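Local coordinates for malonyl CoA-acyl carrier protein transacylase (Clostridium perfringens, PDB 3PTW) that probably transfers the malonyl group from malonyl-CoA to acyl carrier protein, a step that supplies extender units for fatty acid synthesis, at residues E31-S36 with E46-D51; L40-E45 with T59-P64; I66-M71 with D108-V113; Y95-H100 with G224-N229; D78-K83 with K303-L308. All coordinates share one frame; numbering follows the deposited sequence.

Contact 1: residues E31-S36 with E46-D51; sequences EVFKRS and ELCFND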
# COMPACT_ATOMS: atom_id res chain seq x y z
N GLU A 31 -0.05 -17.32 -15.14
CA GLU A 31 -0.99 -16.68 -16.06
C GLU A 31 -1.14 -15.18 -15.77
O GLU A 31 -1.28 -14.37 -16.69
CB GLU A 31 -2.35 -17.40 -16.01
CG GLU A 31 -3.45 -16.79 -16.89
CD GLU A 31 -4.68 -17.68 -17.01
OE1 GLU A 31 -5.37 -17.59 -18.06
OE2 GLU A 31 -4.97 -18.47 -16.08
N VAL A 32 -1.10 -14.82 -14.49
CA VAL A 32 -1.20 -13.41 -14.11
C VAL A 32 -0.04 -12.58 -14.65
O VAL A 32 -0.23 -11.44 -15.09
CB VAL A 32 -1.37 -13.22 -12.59
CG1 VAL A 32 -1.10 -11.78 -12.19
CG2 VAL A 32 -2.77 -13.63 -12.17
N PHE A 33 1.16 -13.16 -14.63
CA PHE A 33 2.35 -12.48 -15.15
C PHE A 33 2.28 -12.32 -16.65
O PHE A 33 2.66 -11.28 -17.20
CB PHE A 33 3.64 -13.22 -14.73
CG PHE A 33 4.19 -12.75 -13.43
CD1 PHE A 33 5.17 -11.76 -13.38
CD2 PHE A 33 3.68 -13.24 -12.23
CE1 PHE A 33 5.66 -11.29 -12.17
CE2 PHE A 33 4.16 -12.78 -11.01
CZ PHE A 33 5.16 -11.80 -10.98
N LYS A 34 1.79 -13.37 -17.32
CA LYS A 34 1.55 -13.35 -18.76
C LYS A 34 0.63 -12.19 -19.15
O LYS A 34 0.92 -11.43 -20.08
CB LYS A 34 0.97 -14.69 -19.22
CG LYS A 34 1.92 -15.58 -20.01
CD LYS A 34 3.03 -16.17 -19.16
CE LYS A 34 4.02 -16.94 -20.02
NZ LYS A 34 5.34 -17.07 -19.34
N ARG A 35 -0.46 -12.03 -18.41
CA ARG A 35 -1.45 -10.99 -18.67
C ARG A 35 -0.91 -9.58 -18.41
O ARG A 35 -1.28 -8.62 -19.10
CB ARG A 35 -2.70 -11.24 -17.83
CG ARG A 35 -3.54 -12.42 -18.28
CD ARG A 35 -4.52 -12.84 -17.19
NE ARG A 35 -5.46 -11.78 -16.82
CZ ARG A 35 -6.15 -11.73 -15.68
NH1 ARG A 35 -6.98 -10.71 -15.45
NH2 ARG A 35 -6.02 -12.68 -14.76
N SER A 36 -0.03 -9.46 -17.41
CA SER A 36 0.53 -8.17 -17.05
C SER A 36 1.48 -7.72 -18.14
O SER A 36 1.47 -6.56 -18.57
CB SER A 36 1.25 -8.24 -15.69
OG SER A 36 1.73 -6.96 -15.32
N GLU A 46 10.81 -10.84 -16.31
CA GLU A 46 12.17 -10.34 -16.22
C GLU A 46 12.30 -9.18 -15.23
O GLU A 46 13.24 -9.15 -14.43
CB GLU A 46 12.67 -9.93 -17.61
CG GLU A 46 14.17 -9.66 -17.71
CD GLU A 46 15.05 -10.89 -17.49
OE1 GLU A 46 14.52 -12.03 -17.36
OE2 GLU A 46 16.29 -10.71 -17.43
N LEU A 47 11.35 -8.24 -15.26
CA LEU A 47 11.41 -7.08 -14.36
C LEU A 47 11.42 -7.53 -12.90
O LEU A 47 12.23 -7.04 -12.11
CB LEU A 47 10.24 -6.10 -14.61
CG LEU A 47 10.05 -4.91 -13.64
CD1 LEU A 47 11.30 -4.00 -13.54
CD2 LEU A 47 8.82 -4.08 -14.00
N CYS A 48 10.53 -8.46 -12.56
CA CYS A 48 10.35 -8.89 -11.18
C CYS A 48 11.39 -9.91 -10.73
O CYS A 48 11.82 -9.87 -9.57
CB CYS A 48 8.96 -9.48 -10.99
SG CYS A 48 7.70 -8.21 -10.97
N PHE A 49 11.77 -10.81 -11.63
CA PHE A 49 12.60 -11.95 -11.25
C PHE A 49 14.07 -11.62 -11.38
O PHE A 49 14.87 -12.10 -10.59
CB PHE A 49 12.24 -13.22 -12.06
CG PHE A 49 10.76 -13.55 -12.08
CD1 PHE A 49 9.91 -13.11 -11.05
CD2 PHE A 49 10.22 -14.32 -13.11
CE1 PHE A 49 8.55 -13.42 -11.07
CE2 PHE A 49 8.86 -14.63 -13.14
CZ PHE A 49 8.02 -14.18 -12.12
N ASN A 50 14.42 -10.78 -12.35
CA ASN A 50 15.82 -10.43 -12.59
C ASN A 50 16.17 -8.96 -12.43
O ASN A 50 17.24 -8.64 -11.91
CB ASN A 50 16.26 -10.91 -13.97
CG ASN A 50 16.41 -12.40 -14.02
OD1 ASN A 50 17.18 -12.97 -13.25
ND2 ASN A 50 15.67 -13.05 -14.90
N ASP A 51 15.28 -8.08 -12.89
CA ASP A 51 15.52 -6.62 -12.94
C ASP A 51 16.86 -6.19 -13.58
O ASP A 51 17.62 -5.42 -12.96
CB ASP A 51 15.35 -6.00 -11.55
CG ASP A 51 15.35 -4.48 -11.58
OD1 ASP A 51 15.65 -3.87 -10.53
OD2 ASP A 51 15.06 -3.91 -12.66
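Aromatic contact dominates where Phe33, on helix 27-40, meets Phe49, near the end of the short helix 44-49. The two side chains reach out from opposite directions. Phe49 CZ lies over one face of the Phe33 ring, offset toward the rim of that ring: Phe49 CZ stands 3.7 Å from Phe33 CE1, and Phe49 CE1 lies 3.8 Å from Phe33 CZ. With planes inclined at 44° and centroids 5.0 Å apart, the pair is neither an offset stack nor a T-shaped one. The chi1 of Phe49 (-50°) turns CG anti to its carbonyl carbon, which carries the ring toward helix 27-40.

Both helices belong to the helical part of the acyltransferase fold that packs beside helix 59-79, and Phe33 also touches Thr68 and Ala72 of that helix. Phe49 has a second aromatic neighbour, Phe23, which it meets edge-to-face.

The sulfur contact uses a different part of the same Phe33 ring. Cys48 SG approaches at the edge, 81° off the ring normal, with SG 3.9 Å from Phe33 CE1; Cys48 CB is equally close to that carbon.

The polar groups do not join the two segments, though Lys34 NZ forms a salt bridge with Glu45 OE1 beside them. Within 46-51, Asn50 ND2 donates to Glu46 OE1 over 2.9 Å, arriving from above the carboxylate plane, while Glu46 O accepts from the backbone N of both Asn50 and Asp51.

Contact 2: residues L40-E45 with T59-P64; sequences LGIDME and TEFTQP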
# COMPACT_ATOMS: atom_id res chain seq x y z
N LEU A 40 0.99 -4.42 -20.48
CA LEU A 40 2.00 -3.36 -20.35
C LEU A 40 2.94 -3.28 -21.55
O LEU A 40 3.56 -2.25 -21.77
CB LEU A 40 2.82 -3.56 -19.07
CG LEU A 40 2.52 -2.76 -17.80
CD1 LEU A 40 1.13 -2.19 -17.80
CD2 LEU A 40 2.75 -3.60 -16.54
N GLY A 41 3.05 -4.38 -22.29
CA GLY A 41 3.98 -4.46 -23.42
C GLY A 41 5.42 -4.49 -22.94
O GLY A 41 6.32 -4.03 -23.63
N ILE A 42 5.63 -4.99 -21.72
CA ILE A 42 6.98 -5.15 -21.18
C ILE A 42 7.10 -6.53 -20.54
O ILE A 42 6.10 -7.12 -20.13
CB ILE A 42 7.37 -4.05 -20.15
CG1 ILE A 42 6.80 -2.68 -20.54
CG2 ILE A 42 8.90 -3.93 -20.04
CD1 ILE A 42 6.95 -1.63 -19.44
N ASP A 43 8.33 -7.04 -20.45
CA ASP A 43 8.58 -8.34 -19.84
C ASP A 43 8.55 -8.24 -18.31
O ASP A 43 9.57 -7.98 -17.67
CB ASP A 43 9.91 -8.92 -20.36
CG ASP A 43 10.04 -10.41 -20.08
OD1 ASP A 43 9.48 -10.90 -19.07
OD2 ASP A 43 10.72 -11.09 -20.87
N MET A 44 7.37 -8.46 -17.75
CA MET A 44 7.15 -8.34 -16.31
C MET A 44 7.82 -9.44 -15.50
O MET A 44 8.21 -9.22 -14.35
CB MET A 44 5.66 -8.26 -15.99
CG MET A 44 5.03 -6.98 -16.50
SD MET A 44 5.87 -5.52 -15.83
CE MET A 44 5.36 -5.65 -14.10
N GLU A 45 7.95 -10.62 -16.10
CA GLU A 45 8.71 -11.71 -15.50
C GLU A 45 10.14 -11.28 -15.25
O GLU A 45 10.61 -11.30 -14.11
CB GLU A 45 8.69 -12.94 -16.40
CG GLU A 45 7.34 -13.64 -16.43
CD GLU A 45 7.25 -14.65 -17.55
OE1 GLU A 45 6.17 -14.74 -18.17
OE2 GLU A 45 8.25 -15.36 -17.81
N THR A 59 9.83 4.22 -9.18
CA THR A 59 8.41 4.15 -8.79
C THR A 59 7.43 3.85 -9.95
O THR A 59 6.53 3.01 -9.81
CB THR A 59 7.96 5.39 -7.97
OG1 THR A 59 7.56 6.45 -8.84
CG2 THR A 59 9.09 5.88 -7.08
N GLU A 60 7.62 4.52 -11.09
CA GLU A 60 6.88 4.15 -12.31
C GLU A 60 6.83 2.63 -12.56
O GLU A 60 5.80 2.08 -12.96
CB GLU A 60 7.44 4.85 -13.53
CG GLU A 60 6.61 4.56 -14.77
CD GLU A 60 7.19 5.15 -16.03
OE1 GLU A 60 8.09 6.00 -15.93
OE2 GLU A 60 6.73 4.76 -17.12
N PHE A 61 7.95 1.96 -12.31
CA PHE A 61 8.04 0.52 -12.54
C PHE A 61 7.75 -0.33 -11.30
O PHE A 61 7.18 -1.42 -11.43
CB PHE A 61 9.40 0.18 -13.16
CG PHE A 61 9.51 0.62 -14.59
CD1 PHE A 61 9.16 -0.24 -15.62
CD2 PHE A 61 9.94 1.91 -14.90
CE1 PHE A 61 9.24 0.17 -16.95
CE2 PHE A 61 10.02 2.34 -16.24
CZ PHE A 61 9.68 1.47 -17.25
N THR A 62 8.13 0.16 -10.12
CA THR A 62 7.82 -0.48 -8.85
C THR A 62 6.33 -0.79 -8.70
O THR A 62 5.95 -1.89 -8.23
CB THR A 62 8.23 0.42 -7.64
OG1 THR A 62 9.55 0.92 -7.84
CG2 THR A 62 8.17 -0.35 -6.33
N GLN A 63 5.49 0.17 -9.09
CA GLN A 63 4.06 0.08 -8.82
C GLN A 63 3.38 -1.08 -9.61
O GLN A 63 2.78 -1.95 -8.98
CB GLN A 63 3.35 1.45 -8.96
CG GLN A 63 3.87 2.52 -7.96
CD GLN A 63 2.94 3.74 -7.76
OE1 GLN A 63 1.82 3.80 -8.27
NE2 GLN A 63 3.43 4.71 -7.02
N PRO A 64 3.54 -1.14 -10.95
CA PRO A 64 2.97 -2.31 -11.65
C PRO A 64 3.70 -3.61 -11.36
O PRO A 64 3.14 -4.70 -11.58
CB PRO A 64 3.12 -1.95 -13.13
CG PRO A 64 4.28 -0.96 -13.17
CD PRO A 64 4.10 -0.16 -11.90
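The backbones of 40-45 and 59-64 come closest at Met44 and Pro64, whose CA atoms are 8.7 Å apart, and the contact is made by side chains and the Pro64 carbonyl. Pro64 receives two of them. Leu40 CD2 meets Pro64 CB at 3.8 Å, the two side chains crossing at about a right angle. Met44 has CG beside its backbone N, anti to the carbonyl carbon, and reaches the proline through bends at chi2 (-57°) and chi3 (-69°), which bring Met44 CE to 3.5 Å from Pro64 O.

The first segment is a linker between two helices: helix 27-40 ends at Leu40, Gly41, the next residue, has positive phi, and Asp43 is the N-cap of helix 44-49, its OD1 accepting from the N of Glu46. Across the contact, helix 59-79 is kinked at Pro64, whose imide N has no hydrogen to give to the preceding turn. The linker thus packs against the kink within the acyltransferase domain.

Farther out, Ile42 CD1 touches Phe61 CE1 at 3.8 Å. With chi1 at -36°, Ile42 holds CG1 beside its backbone N, and the extended chi2 pushes the terminal methyl toward the ring. Lys114 of helix 106-122 makes a cation-pi contact with Phe61 and also touches Ile42 and Pro64.

Contact 3: residues I66-M71 with D108-V113; sequences IITTNM and DGVKLV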
# COMPACT_ATOMS: atom_id res chain seq x y z
N ILE A 66 4.78 -4.55 -8.24
CA ILE A 66 4.13 -5.01 -7.00
C ILE A 66 2.68 -5.45 -7.23
O ILE A 66 2.26 -6.51 -6.74
CB ILE A 66 4.23 -3.94 -5.88
CG1 ILE A 66 5.69 -3.82 -5.44
CG2 ILE A 66 3.29 -4.26 -4.70
CD1 ILE A 66 5.94 -2.76 -4.42
N ILE A 67 1.94 -4.66 -8.00
CA ILE A 67 0.54 -4.95 -8.29
C ILE A 67 0.37 -6.33 -8.93
O ILE A 67 -0.54 -7.08 -8.57
CB ILE A 67 -0.09 -3.84 -9.15
CG1 ILE A 67 -0.25 -2.55 -8.33
CG2 ILE A 67 -1.43 -4.29 -9.75
CD1 ILE A 67 -1.08 -2.67 -7.07
N THR A 68 1.27 -6.65 -9.87
CA THR A 68 1.30 -7.95 -10.55
C THR A 68 1.63 -9.07 -9.58
O THR A 68 1.02 -10.13 -9.62
CB THR A 68 2.38 -7.98 -11.70
OG1 THR A 68 2.12 -6.93 -12.64
CG2 THR A 68 2.36 -9.33 -12.42
N THR A 69 2.64 -8.83 -8.75
CA THR A 69 3.08 -9.79 -7.75
C THR A 69 1.97 -10.10 -6.74
O THR A 69 1.67 -11.28 -6.48
CB THR A 69 4.39 -9.30 -7.11
OG1 THR A 69 5.45 -9.40 -8.08
CG2 THR A 69 4.76 -10.12 -5.86
N ASN A 70 1.35 -9.05 -6.21
CA ASN A 70 0.18 -9.16 -5.32
C ASN A 70 -0.96 -10.00 -5.93
O ASN A 70 -1.57 -10.81 -5.24
CB ASN A 70 -0.34 -7.76 -4.91
CG ASN A 70 0.63 -7.00 -3.99
OD1 ASN A 70 1.69 -7.51 -3.63
ND2 ASN A 70 0.26 -5.78 -3.60
N MET A 71 -1.21 -9.81 -7.22
CA MET A 71 -2.29 -10.51 -7.91
C MET A 71 -1.96 -11.99 -8.14
O MET A 71 -2.79 -12.87 -7.89
CB MET A 71 -2.59 -9.80 -9.24
CG MET A 71 -3.84 -10.28 -9.97
SD MET A 71 -5.41 -10.09 -9.09
CE MET A 71 -6.55 -10.56 -10.38
N ASP A 108 -6.34 -3.10 -16.39
CA ASP A 108 -6.49 -1.66 -16.19
C ASP A 108 -5.75 -1.23 -14.93
O ASP A 108 -5.13 -0.17 -14.90
CB ASP A 108 -7.97 -1.27 -16.10
CG ASP A 108 -8.72 -1.56 -17.39
OD1 ASP A 108 -8.08 -1.72 -18.45
OD2 ASP A 108 -9.96 -1.62 -17.33
N GLY A 109 -5.79 -2.08 -13.92
CA GLY A 109 -5.04 -1.86 -12.69
C GLY A 109 -3.56 -1.66 -12.98
O GLY A 109 -3.00 -0.62 -12.65
N VAL A 110 -2.93 -2.65 -13.61
CA VAL A 110 -1.49 -2.54 -13.84
C VAL A 110 -1.11 -1.35 -14.69
O VAL A 110 -0.20 -0.62 -14.31
CB VAL A 110 -0.82 -3.84 -14.35
CG1 VAL A 110 -0.58 -4.78 -13.21
CG2 VAL A 110 -1.63 -4.51 -15.47
N LYS A 111 -1.82 -1.12 -15.80
CA LYS A 111 -1.57 0.03 -16.66
C LYS A 111 -1.70 1.35 -15.89
O LYS A 111 -0.88 2.24 -16.05
CB LYS A 111 -2.46 0.05 -17.92
CG LYS A 111 -2.14 -1.05 -18.95
CD LYS A 111 -2.41 -0.64 -20.42
CE LYS A 111 -3.88 -0.70 -20.81
NZ LYS A 111 -4.64 -1.66 -19.96
N LEU A 112 -2.74 1.45 -15.05
CA LEU A 112 -3.01 2.68 -14.31
C LEU A 112 -1.90 3.03 -13.30
O LEU A 112 -1.47 4.19 -13.23
CB LEU A 112 -4.36 2.58 -13.59
CG LEU A 112 -4.86 3.83 -12.89
CD1 LEU A 112 -5.08 4.97 -13.88
CD2 LEU A 112 -6.15 3.53 -12.13
N VAL A 113 -1.45 2.05 -12.53
CA VAL A 113 -0.47 2.34 -11.47
C VAL A 113 0.93 2.67 -12.01
O VAL A 113 1.70 3.36 -11.35
CB VAL A 113 -0.40 1.25 -10.38
CG1 VAL A 113 -1.75 1.14 -9.62
CG2 VAL A 113 0.08 -0.09 -10.96
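Ile67 meets both Val110 and Val113 across a pair of nearly antiparallel helices; the axes of the two segments run at 155° and come within 9.8 Å of each other. The backbones are nearest at this point, with the CA atoms of Ile67 and Val110 6.4 Å apart. The two branches of Ile67 divide the work. CG2, anti to the backbone N at a chi1 of -70°, packs against Val110 CG1 at 3.6 Å, the two side chains sliding past each other in opposite directions. CG1, beside the N, instead meets Val113 CG2, also at 3.6 Å. Gly109, one turn before Val113, puts no side chain on the side facing Ile67.

One residue on, Thr68 presents its hydroxyl rather than its methyl: Thr68 OG1 lies 3.5 Å from Val110 CG1. Its contact with the valine methyl is van der Waals; its hydrogen bonds go to Pro64 O in the preceding turn and, probably, to Ser36 OG of helix 27-40. Asn70 faces other parts of the fold, ND2 bonding to Ala9 O and Ser96 OG.

The interface therefore joins helices 59-79 and 106-122 in the core of the acyltransferase domain through branched aliphatic groups. With all four touching residues buried, its cohesion comes from shape fit and exclusion of water, and the one polar side-chain atom in it is satisfied from neighbouring structure.

Contact 4: residues Y95-H100 with G224-N229; sequences YSALIH and GIVMSN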
# COMPACT_ATOMS: atom_id res chain seq x y z
N TYR A 95 -4.91 -0.27 -4.52
CA TYR A 95 -5.25 -0.73 -5.87
C TYR A 95 -5.48 -2.24 -5.94
O TYR A 95 -6.43 -2.68 -6.56
CB TYR A 95 -4.24 -0.25 -6.92
CG TYR A 95 -4.39 1.22 -7.20
CD1 TYR A 95 -5.20 1.67 -8.24
CD2 TYR A 95 -3.76 2.18 -6.40
CE1 TYR A 95 -5.37 3.03 -8.49
CE2 TYR A 95 -3.93 3.54 -6.64
CZ TYR A 95 -4.73 3.96 -7.68
OH TYR A 95 -4.91 5.30 -7.94
N SER A 96 -4.62 -3.03 -5.28
CA SER A 96 -4.82 -4.49 -5.26
C SER A 96 -6.14 -4.83 -4.58
O SER A 96 -6.79 -5.79 -4.95
CB SER A 96 -3.68 -5.20 -4.51
OG SER A 96 -2.39 -4.86 -4.98
N ALA A 97 -6.50 -4.07 -3.55
CA ALA A 97 -7.77 -4.30 -2.87
C ALA A 97 -8.95 -4.00 -3.82
O ALA A 97 -9.87 -4.82 -3.93
CB ALA A 97 -7.85 -3.47 -1.60
N LEU A 98 -8.89 -2.89 -4.55
CA LEU A 98 -9.97 -2.53 -5.48
C LEU A 98 -10.13 -3.51 -6.65
O LEU A 98 -11.24 -3.74 -7.08
CB LEU A 98 -9.85 -1.10 -6.01
CG LEU A 98 -10.04 0.04 -5.01
CD1 LEU A 98 -9.54 1.36 -5.62
CD2 LEU A 98 -11.47 0.15 -4.55
N ILE A 99 -9.01 -4.05 -7.15
CA ILE A 99 -9.03 -5.12 -8.14
C ILE A 99 -9.64 -6.38 -7.54
O ILE A 99 -10.48 -7.02 -8.16
CB ILE A 99 -7.60 -5.46 -8.69
CG1 ILE A 99 -7.05 -4.31 -9.54
CG2 ILE A 99 -7.62 -6.80 -9.49
CD1 ILE A 99 -5.51 -4.34 -9.77
N HIS A 100 -9.23 -6.74 -6.32
CA HIS A 100 -9.78 -7.91 -5.63
C HIS A 100 -11.30 -7.76 -5.53
O HIS A 100 -12.04 -8.73 -5.74
CB HIS A 100 -9.08 -8.10 -4.27
CG HIS A 100 -9.77 -9.03 -3.33
ND1 HIS A 100 -10.12 -10.32 -3.66
CD2 HIS A 100 -10.15 -8.86 -2.04
CE1 HIS A 100 -10.71 -10.90 -2.63
NE2 HIS A 100 -10.72 -10.04 -1.63
N GLY A 224 -17.65 -6.69 -1.63
CA GLY A 224 -17.07 -6.65 -0.30
C GLY A 224 -16.65 -5.27 0.14
O GLY A 224 -17.17 -4.24 -0.34
N ILE A 225 -15.71 -5.23 1.08
CA ILE A 225 -15.37 -3.99 1.77
C ILE A 225 -13.91 -3.69 1.50
O ILE A 225 -13.05 -4.55 1.68
CB ILE A 225 -15.63 -4.10 3.29
CG1 ILE A 225 -17.13 -4.22 3.57
CG2 ILE A 225 -15.05 -2.89 4.04
CD1 ILE A 225 -17.47 -4.67 5.00
N VAL A 226 -13.66 -2.47 1.04
CA VAL A 226 -12.30 -2.00 0.84
C VAL A 226 -12.18 -0.75 1.69
O VAL A 226 -13.08 0.11 1.67
CB VAL A 226 -12.01 -1.68 -0.65
CG1 VAL A 226 -10.63 -1.06 -0.81
CG2 VAL A 226 -12.15 -2.92 -1.49
N MET A 227 -11.10 -0.67 2.46
CA MET A 227 -10.83 0.51 3.28
C MET A 227 -10.12 1.58 2.46
O MET A 227 -9.18 1.29 1.69
CB MET A 227 -10.01 0.17 4.54
CG MET A 227 -10.66 -0.84 5.47
SD MET A 227 -12.27 -0.27 6.06
CE MET A 227 -12.90 -1.66 6.97
N SER A 228 -10.58 2.82 2.62
CA SER A 228 -9.95 3.95 1.97
C SER A 228 -8.88 4.55 2.87
O SER A 228 -9.16 4.88 4.03
CB SER A 228 -10.98 5.01 1.58
OG SER A 228 -10.37 6.30 1.45
N ASN A 229 -7.66 4.67 2.33
CA ASN A 229 -6.54 5.34 2.99
C ASN A 229 -6.87 6.81 3.29
O ASN A 229 -6.45 7.35 4.33
CB ASN A 229 -5.24 5.29 2.13
CG ASN A 229 -4.58 3.90 2.05
OD1 ASN A 229 -3.74 3.66 1.17
ND2 ASN A 229 -4.91 3.00 2.97
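Val226 has chi1 at 175°, which places CG1 anti to its backbone N and CG2 beside that N, and both methyls thereby face helix 93-100. This is a helix-on-sheet contact in the alpha/beta core of the acyltransferase fold: Val226 lies on strand 225-228, which runs parallel to strand 86-89, and a GxSxG sequence (Gly89, Ser91, Gly93) spans the junction from strand 86-89 to the helix. That junction fits a nucleophile elbow, as in related acyltransferases.

The backbones pass close, the CA atoms of Ala97 and Val226 being 6.3 Å apart, and the small Ala97 side chain permits this approach. Its CB points toward the strand and lies 3.8 Å from Val226 CG1. Leu98 reaches the same methyl from farther round the helix; chi1 of -67° sets CG beside its own N, and the side chain crosses that of Val226 at about a right angle, with Leu98 CD2 4.0 Å from Val226 CG1.

Later in the segment, Asn229 ties this region to the putative elbow, with OD1 accepting from the N of Ser91 and ND2 donating to Gly89 O. The second methyl of the valine meets the helix backbone: Val226 CG2 lies 3.8 Å from Ala97 O.

Contact 5: residues D78-K83 with K303-L308; sequences DKLGVK and KTLSKL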
# COMPACT_ATOMS: atom_id res chain seq x y z
N ASP A 78 -6.65 -17.84 -3.85
CA ASP A 78 -8.06 -18.00 -4.19
C ASP A 78 -8.38 -19.45 -4.58
O ASP A 78 -9.33 -20.03 -4.06
CB ASP A 78 -8.46 -17.03 -5.31
CG ASP A 78 -9.96 -16.95 -5.55
OD1 ASP A 78 -10.73 -16.66 -4.61
OD2 ASP A 78 -10.37 -17.17 -6.69
N LYS A 79 -7.56 -20.04 -5.45
CA LYS A 79 -7.75 -21.45 -5.85
C LYS A 79 -7.63 -22.41 -4.66
O LYS A 79 -8.25 -23.46 -4.64
CB LYS A 79 -6.74 -21.85 -6.93
CG LYS A 79 -7.18 -23.08 -7.72
CD LYS A 79 -6.00 -23.76 -8.38
CE LYS A 79 -6.45 -25.00 -9.13
NZ LYS A 79 -5.35 -25.58 -9.95
N LEU A 80 -6.84 -22.02 -3.66
CA LEU A 80 -6.69 -22.83 -2.45
C LEU A 80 -7.81 -22.60 -1.42
O LEU A 80 -7.73 -23.13 -0.31
CB LEU A 80 -5.31 -22.61 -1.83
CG LEU A 80 -4.13 -23.22 -2.61
CD1 LEU A 80 -2.82 -22.59 -2.19
CD2 LEU A 80 -4.10 -24.77 -2.45
N GLY A 81 -8.83 -21.82 -1.78
CA GLY A 81 -9.98 -21.58 -0.91
C GLY A 81 -9.79 -20.52 0.17
O GLY A 81 -10.65 -20.35 1.04
N VAL A 82 -8.67 -19.81 0.13
CA VAL A 82 -8.45 -18.72 1.08
C VAL A 82 -9.01 -17.41 0.51
O VAL A 82 -8.53 -16.89 -0.50
CB VAL A 82 -6.98 -18.65 1.66
CG1 VAL A 82 -5.99 -19.36 0.77
CG2 VAL A 82 -6.55 -17.21 1.97
N LYS A 83 -10.05 -16.92 1.18
CA LYS A 83 -10.84 -15.81 0.68
C LYS A 83 -11.26 -14.88 1.80
O LYS A 83 -11.19 -15.23 2.98
CB LYS A 83 -12.07 -16.33 -0.08
CG LYS A 83 -12.65 -17.63 0.45
CD LYS A 83 -13.58 -18.26 -0.57
CE LYS A 83 -12.88 -18.53 -1.90
NZ LYS A 83 -13.79 -19.18 -2.87
N LYS A 303 3.23 -21.85 5.99
CA LYS A 303 2.97 -21.38 7.34
C LYS A 303 1.53 -20.87 7.44
O LYS A 303 0.79 -21.25 8.34
CB LYS A 303 3.99 -20.28 7.72
CG LYS A 303 3.75 -19.56 9.04
CD LYS A 303 5.04 -18.91 9.55
CE LYS A 303 4.76 -17.95 10.72
NZ LYS A 303 5.92 -17.83 11.67
N THR A 304 1.13 -20.03 6.48
CA THR A 304 -0.22 -19.46 6.46
C THR A 304 -1.31 -20.53 6.32
O THR A 304 -2.24 -20.58 7.12
CB THR A 304 -0.33 -18.35 5.39
OG1 THR A 304 0.49 -17.25 5.78
CG2 THR A 304 -1.75 -17.84 5.25
N LEU A 305 -1.17 -21.40 5.32
CA LEU A 305 -2.13 -22.48 5.12
C LEU A 305 -2.21 -23.40 6.34
O LEU A 305 -3.30 -23.86 6.71
CB LEU A 305 -1.79 -23.32 3.87
CG LEU A 305 -1.85 -22.67 2.47
CD1 LEU A 305 -1.49 -23.70 1.41
CD2 LEU A 305 -3.21 -22.02 2.17
N SER A 306 -1.06 -23.66 6.95
CA SER A 306 -1.00 -24.48 8.16
C SER A 306 -1.81 -23.87 9.31
O SER A 306 -2.58 -24.57 9.99
CB SER A 306 0.45 -24.72 8.58
OG SER A 306 0.55 -25.89 9.37
N LYS A 307 -1.65 -22.56 9.52
CA LYS A 307 -2.45 -21.84 10.51
C LYS A 307 -3.95 -21.86 10.17
O LYS A 307 -4.79 -22.10 11.04
CB LYS A 307 -1.95 -20.40 10.69
CG LYS A 307 -2.71 -19.58 11.74
CD LYS A 307 -2.73 -20.27 13.11
CE LYS A 307 -3.22 -19.32 14.18
NZ LYS A 307 -3.31 -19.98 15.50
N LEU A 308 -4.28 -21.63 8.91
CA LEU A 308 -5.69 -21.63 8.50
C LEU A 308 -6.37 -22.99 8.69
O LEU A 308 -7.56 -23.06 9.03
CB LEU A 308 -5.88 -21.12 7.06
CG LEU A 308 -5.55 -19.65 6.84
CD1 LEU A 308 -5.63 -19.29 5.35
CD2 LEU A 308 -6.44 -18.73 7.66
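Leu305 spreads its two methyls over two partners: CD1 lies 4.0 Å from Leu80 CD1, and CD2 lies 4.1 Å from Val82 CG1. Its chi1 of -65° and extended chi2 (-179°) carry both methyls off helix 298-315 toward the 78-83 segment. One turn later Leu308, with nearly the same torsions, brings CD1 to 4.0 Å from Val82 CB. Each of these pairs crosses at about a right angle.

Val82 is unusual in its chi1 of 21°, away from the staggered values. The backbone positions it through a Schellman motif that ends helix 59-79: Gly81, with positive phi, is the C-prime residue, Gly81 N bonds to Asp78 O, and Val82 N returns to Leu77 O. Val82 also touches Phe6, and Leu308 touches Leu4, both on strand 4-8.

Contacts made by aliphatic carbons alone imply a hydrophobic, nondirectional join, grading from buried Val82 to exposed Leu80.

In the fold
Helix 59-79 takes part in contacts 2, 3 and 5: its kinked start packs on the 40-45 linker, its middle on helix 106-122, and the turn that follows its end on helix 298-315. Contacts 1, 2 and 3 form one cluster, their centres 8 to 11 Å apart, with Ser36 and Thr68 probably hydrogen-bonded between contacts 1 and 3. The centre of contact 4, the deepest, lies about 10 Å, and that of peripheral contact 5 about 22 Å, from the centre of the chain; contact 4 touches contact 3 through Tyr95 and Ser96. Aromatic and sulfur groups mark contact 1, partly buried contact 2 mixes Phe61, Met44 and Pro64 with aliphatic groups, and contacts 3, 4 and 5 rely on aliphatic branches.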